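Local atomic coordinates of uncharacterized protein YLR132C (Kluyveromyces marxianus, PDB entry 6PFQ), a protein that is the U6 snRNA phosphodiesterase Usb1, a 2H-superfamily protein that binds UMP and probably trims U6 snRNA as a nuclease. Residues Q24-D27 with L28-G32; E72-L75 with E76-G80; D189-P192 with L193-N197. One frame throughout, in Å; residues are numbered along the deposited sequence.

Contact 1: residues Q24-D27 with L28-G32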
loop_
_atom_site.group_PDB
_atom_site.type_symbol
_atom_site.label_atom_id
_atom_site.label_comp_id
_atom_site.label_asym_id
_atom_site.label_seq_id
_atom_site.Cartn_x
_atom_site.Cartn_y
_atom_site.Cartn_z
ATOM N N GLN A 24 15.419 -3.606 10.302
ATOM C CA GLN A 24 15.534 -4.375 11.543
ATOM C C GLN A 24 14.323 -4.181 12.427
ATOM O O GLN A 24 13.901 -5.114 13.129
ATOM C CB GLN A 24 16.788 -3.955 12.319
ATOM C CG GLN A 24 18.061 -4.057 11.534
ATOM C CD GLN A 24 19.253 -3.545 12.323
ATOM O OE1 GLN A 24 19.179 -3.372 13.543
ATOM N NE2 GLN A 24 20.352 -3.292 11.629
ATOM N N ILE A 25 13.790 -2.951 12.457
ATOM C CA ILE A 25 12.545 -2.711 13.182
ATOM C C ILE A 25 11.420 -3.537 12.565
ATOM O O ILE A 25 10.638 -4.184 13.269
ATOM C CB ILE A 25 12.246 -1.200 13.203
ATOM C CG1 ILE A 25 13.259 -0.545 14.162
ATOM C CG2 ILE A 25 10.805 -0.894 13.657
ATOM C CD1 ILE A 25 13.190 0.913 14.166
ATOM N N MET A 26 11.346 -3.581 11.247
ATOM C CA MET A 26 10.230 -4.341 10.679
ATOM C C MET A 26 10.401 -5.844 10.920
ATOM O O MET A 26 9.413 -6.542 11.171
ATOM C CB MET A 26 10.079 -4.037 9.184
ATOM C CG MET A 26 9.521 -2.606 8.896
ATOM S SD MET A 26 8.081 -2.167 9.973
ATOM C CE MET A 26 6.998 -3.605 9.610
ATOM N N ASP A 27 11.641 -6.345 10.931
ATOM C CA ASP A 27 11.877 -7.734 11.330
ATOM C C ASP A 27 11.272 -8.014 12.707
ATOM O O ASP A 27 10.508 -8.969 12.882
ATOM C CB ASP A 27 13.382 -8.037 11.345
ATOM C CG ASP A 27 14.016 -8.015 9.959
ATOM O OD1 ASP A 27 13.299 -8.085 8.936
ATOM O OD2 ASP A 27 15.261 -7.916 9.870
ATOM N N LEU A 28 11.583 -7.187 13.715
ATOM C CA LEU A 28 11.090 -7.541 15.048
ATOM C C LEU A 28 9.587 -7.299 15.171
ATOM O O LEU A 28 8.893 -8.072 15.844
ATOM C CB LEU A 28 11.884 -6.814 16.164
ATOM C CG LEU A 28 11.585 -5.419 16.732
ATOM C CD1 LEU A 28 10.391 -5.370 17.719
ATOM C CD2 LEU A 28 12.842 -4.787 17.374
ATOM N N VAL A 29 9.050 -6.264 14.519
ATOM C CA VAL A 29 7.605 -6.046 14.591
ATOM C C VAL A 29 6.848 -7.220 13.977
ATOM O O VAL A 29 5.913 -7.762 14.586
ATOM C CB VAL A 29 7.231 -4.704 13.927
ATOM C CG1 VAL A 29 5.684 -4.557 13.793
ATOM C CG2 VAL A 29 7.824 -3.551 14.769
ATOM N N LEU A 30 7.244 -7.647 12.780
ATOM C CA LEU A 30 6.506 -8.723 12.118
ATOM C C LEU A 30 6.714 -10.054 12.824
ATOM O O LEU A 30 5.784 -10.873 12.895
ATOM C CB LEU A 30 6.930 -8.816 10.643
ATOM C CG LEU A 30 6.480 -7.558 9.871
ATOM C CD1 LEU A 30 7.107 -7.484 8.484
ATOM C CD2 LEU A 30 4.962 -7.474 9.809
ATOM N N LYS A 31 7.899 -10.277 13.408
ATOM C CA LYS A 31 8.068 -11.510 14.172
ATOM C C LYS A 31 7.096 -11.540 15.337
ATOM O O LYS A 31 6.472 -12.571 15.621
ATOM C CB LYS A 31 9.517 -11.673 14.639
ATOM C CG LYS A 31 9.726 -12.993 15.337
ATOM C CD LYS A 31 11.209 -13.359 15.491
ATOM C CE LYS A 31 11.989 -12.275 16.151
ATOM N NZ LYS A 31 13.407 -12.783 16.429
ATOM N N GLY A 32 6.888 -10.389 15.958
ATOM C CA GLY A 32 6.009 -10.329 17.103
ATOM C C GLY A 32 4.563 -10.538 16.720
ATOM O O GLY A 32 3.823 -11.219 17.427
#
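Gln24 gives its carbonyl O to Leu28 N (3.2 Å), the first of four successive i to i+4 backbone bonds that mark this part of helix 20-39 as regular alpha-helix. Ile25 accepts from Val29 likewise, its O 2.9 Å from Val29 N. Farther out, Ile25 CG2 meets Val29 CG2 at 4.1 Å, the two side chains crossing obliquely. Val29 CG2 stands beside its own backbone N, which turns it back over Ile25 O at 3.3 Å. Met26 bonds through O to Leu30 N (2.9 Å). Bends at chi2 (-45°) and chi3 (-54°) carry the end of Met26 forward along the helix, and CE comes to rest 4.0 Å from Leu30 CG. Shortening Leu30 to an alanine removes CG and CD1 from beside this methyl and would probably open a gap next to the buried Met26. Asp27 completes the series with O to Lys31 N, 3.0 Å apart, while its OD1 is engaged by Arg50 in a salt bridge and by His49 in a hydrogen bond. The apolar face of helix 20-39 packs on helix 191-197: Ile25 touches Leu193 and Asn197, Met26 touches Leu194, and Val29 reaches Arg190 just before that helix.

Contact 2: residues E72-L75 with E76-G80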
loop_
_atom_site.group_PDB
_atom_site.type_symbol
_atom_site.label_atom_id
_atom_site.label_comp_id
_atom_site.label_asym_id
_atom_site.label_seq_id
_atom_site.Cartn_x
_atom_site.Cartn_y
_atom_site.Cartn_z
ATOM N N GLU A 72 -4.359 2.666 -26.172
ATOM C CA GLU A 72 -3.066 3.296 -25.943
ATOM C C GLU A 72 -3.173 4.814 -25.998
ATOM O O GLU A 72 -2.474 5.513 -25.254
ATOM C CB GLU A 72 -2.047 2.782 -26.960
ATOM C CG GLU A 72 -0.678 3.443 -26.892
ATOM C CD GLU A 72 0.315 2.821 -27.852
ATOM O OE1 GLU A 72 0.653 1.635 -27.664
ATOM O OE2 GLU A 72 0.753 3.514 -28.796
ATOM N N SER A 73 -4.038 5.346 -26.862
ATOM C CA SER A 73 -4.152 6.796 -26.956
ATOM C C SER A 73 -4.699 7.384 -25.665
ATOM O O SER A 73 -4.182 8.393 -25.164
ATOM C CB SER A 73 -5.046 7.193 -28.132
ATOM O OG SER A 73 -4.505 6.769 -29.370
ATOM N N GLU A 74 -5.720 6.751 -25.088
ATOM C CA GLU A 74 -6.270 7.302 -23.864
ATOM C C GLU A 74 -5.269 7.159 -22.716
ATOM O O GLU A 74 -5.081 8.094 -21.932
ATOM C CB GLU A 74 -7.609 6.641 -23.527
ATOM C CG GLU A 74 -8.089 6.962 -22.111
ATOM C CD GLU A 74 -9.213 6.064 -21.609
ATOM O OE1 GLU A 74 -10.209 6.602 -21.082
ATOM O OE2 GLU A 74 -9.110 4.830 -21.724
ATOM N N LEU A 75 -4.567 6.024 -22.649
ATOM C CA LEU A 75 -3.494 5.834 -21.666
ATOM C C LEU A 75 -2.499 6.982 -21.713
ATOM O O LEU A 75 -2.185 7.590 -20.689
ATOM C CB LEU A 75 -2.772 4.511 -21.939
ATOM C CG LEU A 75 -1.467 4.158 -21.217
ATOM C CD1 LEU A 75 -1.706 3.501 -19.887
ATOM C CD2 LEU A 75 -0.651 3.223 -22.103
ATOM N N GLU A 76 -2.007 7.301 -22.907
ATOM C CA GLU A 76 -1.014 8.365 -23.047
ATOM C C GLU A 76 -1.615 9.739 -22.764
ATOM O O GLU A 76 -0.999 10.557 -22.071
ATOM C CB GLU A 76 -0.410 8.343 -24.455
ATOM C CG GLU A 76 0.199 7.024 -24.904
ATOM C CD GLU A 76 0.571 7.036 -26.395
ATOM O OE1 GLU A 76 1.626 6.467 -26.752
ATOM O OE2 GLU A 76 -0.176 7.634 -27.210
ATOM N N GLU A 77 -2.821 10.008 -23.273
ATOM C CA GLU A 77 -3.466 11.290 -23.004
ATOM C C GLU A 77 -3.607 11.509 -21.507
ATOM O O GLU A 77 -3.221 12.559 -20.976
ATOM C CB GLU A 77 -4.851 11.358 -23.664
ATOM C CG GLU A 77 -4.878 11.480 -25.171
ATOM C CD GLU A 77 -3.888 12.495 -25.678
ATOM O OE1 GLU A 77 -3.029 12.102 -26.493
ATOM O OE2 GLU A 77 -3.956 13.671 -25.234
ATOM N N LYS A 78 -4.204 10.535 -20.815
ATOM C CA LYS A 78 -4.523 10.726 -19.410
ATOM C C LYS A 78 -3.276 10.669 -18.531
ATOM O O LYS A 78 -3.111 11.508 -17.638
ATOM C CB LYS A 78 -5.555 9.684 -18.969
ATOM C CG LYS A 78 -6.797 9.612 -19.837
ATOM C CD LYS A 78 -7.751 10.750 -19.575
ATOM C CE LYS A 78 -8.995 10.649 -20.447
ATOM N NZ LYS A 78 -9.753 11.930 -20.456
ATOM N N MET A 79 -2.373 9.707 -18.772
ATOM C CA MET A 79 -1.165 9.643 -17.949
ATOM C C MET A 79 -0.274 10.854 -18.170
ATOM O O MET A 79 0.314 11.368 -17.216
ATOM C CB MET A 79 -0.373 8.360 -18.190
ATOM C CG MET A 79 -1.092 7.041 -17.795
ATOM S SD MET A 79 -1.537 6.987 -16.024
ATOM C CE MET A 79 0.078 6.930 -15.229
ATOM N N GLY A 80 -0.159 11.330 -19.412
ATOM C CA GLY A 80 0.608 12.546 -19.650
ATOM C C GLY A 80 0.044 13.749 -18.917
ATOM O O GLY A 80 0.786 14.510 -18.291
#
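Glu72 and Glu76, one helical turn apart, bring their carboxylates together at the start of alpha-helix 72-88, with Glu72 OE2 3.7 Å from Glu76 OE1. The carboxylate planes are turned 43° apart, and no bond joins the two groups. Both residues are exposed, so water probably screens much of the repulsion, and the amino end of the helix nearby is likely to ease it further. With chi1 at 176°, Glu72 CG points away from the backbone N and lies 3.8 Å from Glu76 OE1; the extended chain beyond it carries OE2 outward to Glu76.

The pair Glu74 and Lys78 touches differently. Their aliphatic parts meet, CG to CG at 3.7 Å, whereas Glu74 OE1 and Lys78 NZ stay 5.4 Å apart, too far for a salt bridge. Leu75 and Met79 form the apolar pair, CD1 of the leucine lying 4.2 Å from CG of the methionine.

Beneath these side chains, four i to i+4 bonds run from the N of Glu76, Glu77, Lys78 and Met79 to the O of Glu72, Ser73, Glu74 and Leu75; the Lys78 N-H points to Glu74 O almost in line, at 171°. In the next shell, Asn71 OD1 accepts from Glu74 N, and Ala70 N donates to Glu74 OE2, which probably helps keep this carboxylate away from Lys78. Glu77 OE2 makes its salt bridge with Arg81, farther along the same helix. Leu75 and Met79 face strand 204-209, on Val209 and Ala207 respectively, and Phe69 touches Glu74, Leu75 and Lys78. Met79 CG, beside its own backbone N, lies over the carbonyl one turn back, 3.1 Å from Leu75 O, as the CG atoms of Glu76, Glu77 and Lys78 do over theirs.

Contact 3: residues D189-P192 with L193-N197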
loop_
_atom_site.group_PDB
_atom_site.type_symbol
_atom_site.label_atom_id
_atom_site.label_comp_id
_atom_site.label_asym_id
_atom_site.label_seq_id
_atom_site.Cartn_x
_atom_site.Cartn_y
_atom_site.Cartn_z
ATOM N N ASP A 189 1.777 -3.831 20.499
ATOM C CA ASP A 189 2.629 -3.129 21.466
ATOM C C ASP A 189 3.859 -2.496 20.834
ATOM O O ASP A 189 4.456 -1.596 21.438
ATOM C CB ASP A 189 3.086 -4.066 22.603
ATOM C CG ASP A 189 1.925 -4.562 23.460
ATOM O OD1 ASP A 189 0.789 -4.079 23.295
ATOM O OD2 ASP A 189 2.141 -5.432 24.317
ATOM N N ARG A 190 4.306 -2.977 19.672
ATOM C CA ARG A 190 5.473 -2.370 19.050
ATOM C C ARG A 190 5.090 -1.332 17.999
ATOM O O ARG A 190 5.964 -0.837 17.289
ATOM C CB ARG A 190 6.375 -3.430 18.401
ATOM C CG ARG A 190 6.650 -4.725 19.214
ATOM C CD ARG A 190 7.826 -4.541 20.226
ATOM N NE ARG A 190 7.503 -3.698 21.386
ATOM C CZ ARG A 190 6.833 -4.120 22.469
ATOM N NH1 ARG A 190 6.372 -5.369 22.539
ATOM N NH2 ARG A 190 6.615 -3.308 23.485
ATOM N N LEU A 191 3.815 -0.975 17.884
ATOM C CA LEU A 191 3.470 0.045 16.903
ATOM C C LEU A 191 4.083 1.415 17.185
ATOM O O LEU A 191 4.439 2.099 16.206
ATOM C CB LEU A 191 1.944 0.152 16.766
ATOM C CG LEU A 191 1.392 -0.927 15.813
ATOM C CD1 LEU A 191 -0.131 -0.850 15.756
ATOM C CD2 LEU A 191 1.938 -0.713 14.393
ATOM N N PRO A 192 4.273 1.862 18.431
ATOM C CA PRO A 192 4.953 3.161 18.605
ATOM C C PRO A 192 6.343 3.165 18.011
ATOM O O PRO A 192 6.749 4.167 17.409
ATOM C CB PRO A 192 4.964 3.364 20.127
ATOM C CG PRO A 192 3.705 2.642 20.581
ATOM C CD PRO A 192 3.671 1.376 19.688
ATOM N N LEU A 193 7.089 2.060 18.175
ATOM C CA LEU A 193 8.410 1.941 17.569
ATOM C C LEU A 193 8.319 2.009 16.045
ATOM O O LEU A 193 9.145 2.647 15.385
ATOM C CB LEU A 193 9.048 0.621 18.017
ATOM C CG LEU A 193 10.368 0.231 17.352
ATOM C CD1 LEU A 193 11.534 1.076 17.965
ATOM C CD2 LEU A 193 10.641 -1.266 17.506
ATOM N N LEU A 194 7.335 1.315 15.461
ATOM C CA LEU A 194 7.205 1.367 14.010
ATOM C C LEU A 194 6.895 2.789 13.560
ATOM O O LEU A 194 7.568 3.328 12.665
ATOM C CB LEU A 194 6.122 0.380 13.554
ATOM C CG LEU A 194 5.828 0.309 12.062
ATOM C CD1 LEU A 194 5.174 -1.042 11.758
ATOM C CD2 LEU A 194 4.857 1.436 11.645
ATOM N N ARG A 195 5.864 3.414 14.158
ATOM C CA ARG A 195 5.476 4.753 13.688
ATOM C C ARG A 195 6.612 5.760 13.874
ATOM O O ARG A 195 6.769 6.676 13.066
ATOM C CB ARG A 195 4.226 5.257 14.424
ATOM C CG ARG A 195 2.953 4.408 14.114
ATOM C CD ARG A 195 1.686 5.036 14.713
ATOM N NE ARG A 195 1.794 5.126 16.158
ATOM C CZ ARG A 195 1.156 4.362 17.043
ATOM N NH1 ARG A 195 0.317 3.432 16.656
ATOM N NH2 ARG A 195 1.369 4.540 18.343
ATOM N N ALA A 196 7.421 5.614 14.926
ATOM C CA ALA A 196 8.477 6.604 15.120
ATOM C C ALA A 196 9.554 6.473 14.048
ATOM O O ALA A 196 10.221 7.454 13.708
ATOM C CB ALA A 196 9.084 6.466 16.528
ATOM N N ASN A 197 9.741 5.283 13.492
ATOM C CA ASN A 197 10.895 5.042 12.638
ATOM C C ASN A 197 10.585 4.857 11.157
ATOM O O ASN A 197 11.486 5.044 10.326
ATOM C CB ASN A 197 11.619 3.796 13.131
ATOM C CG ASN A 197 12.395 4.069 14.376
ATOM O OD1 ASN A 197 13.507 4.571 14.297
ATOM N ND2 ASN A 197 11.800 3.789 15.540
#
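Pro192 and Arg195 meet in the first turn of the short alpha-helix 191-197, for which Arg190 occupies the N-cap position. Arg195 NH2 lies over the face of the proline ring, 3.8 Å from Pro192 CG. The guanidinium is folded back by a bend at chi3 (-61°), and one of its faces is turned to the backbone: Leu191 O stands 4.0 Å from the plane over its centre, with Pro192 N offset toward the rim. A proline fits here without cost in backbone bonding, since its N lies in the first turn, where no earlier residue of the helix offers an acceptor; its O still receives Ala196 N.

Leu191 is the second main contributor. Its O takes the N-H of Arg195 at 2.8 Å, nearly straight at 177°, and its CB lies 3.7 Å from Arg195 NH1. That nitrogen is itself hydrogen-bonded to Gly100 O, which helps hold the guanidinium in place. Farther out, Leu191 CD2 and Leu194 CD1 lie 4.2 Å apart, the two side chains running side by side in the same direction and both touching Trp102 of strand 102-106.

Leu193 packs its CB 3.5 Å from Arg190 O, whose hydrogen bond comes from Leu194 N. From the last residue of the helix, Asn197 reaches back to the carbonyl of Leu193, chiefly with its side chain: its backbone N gives only a weak bond, while Asn197 ND2 approaches in the carbonyl plane, on a lone pair of Leu193 O, at 2.9 Å.

Overall arrangement
Along the chain the three contacts come in series, but in space they form a pair and an outlier. Contacts 1 and 3, on helices 20-39 and 191-197, have centres 10 Å apart and pack directly: Met26 SD lies 3.6 Å from Leu194 CD1. Contact 3 also reaches strand 102-106 of the six-stranded sheet. Contact 2 rests on the four-stranded sheet across the chain's centre, its centre about 41 Å from each of the others. This division is consistent with the two-lobed 2H fold. Contacts 1 and 3 come closer to the residues that bind UMP, though none is bound here, with the Leu30 and Leu194 side chains about 9 and 10 Å from that of Ser156.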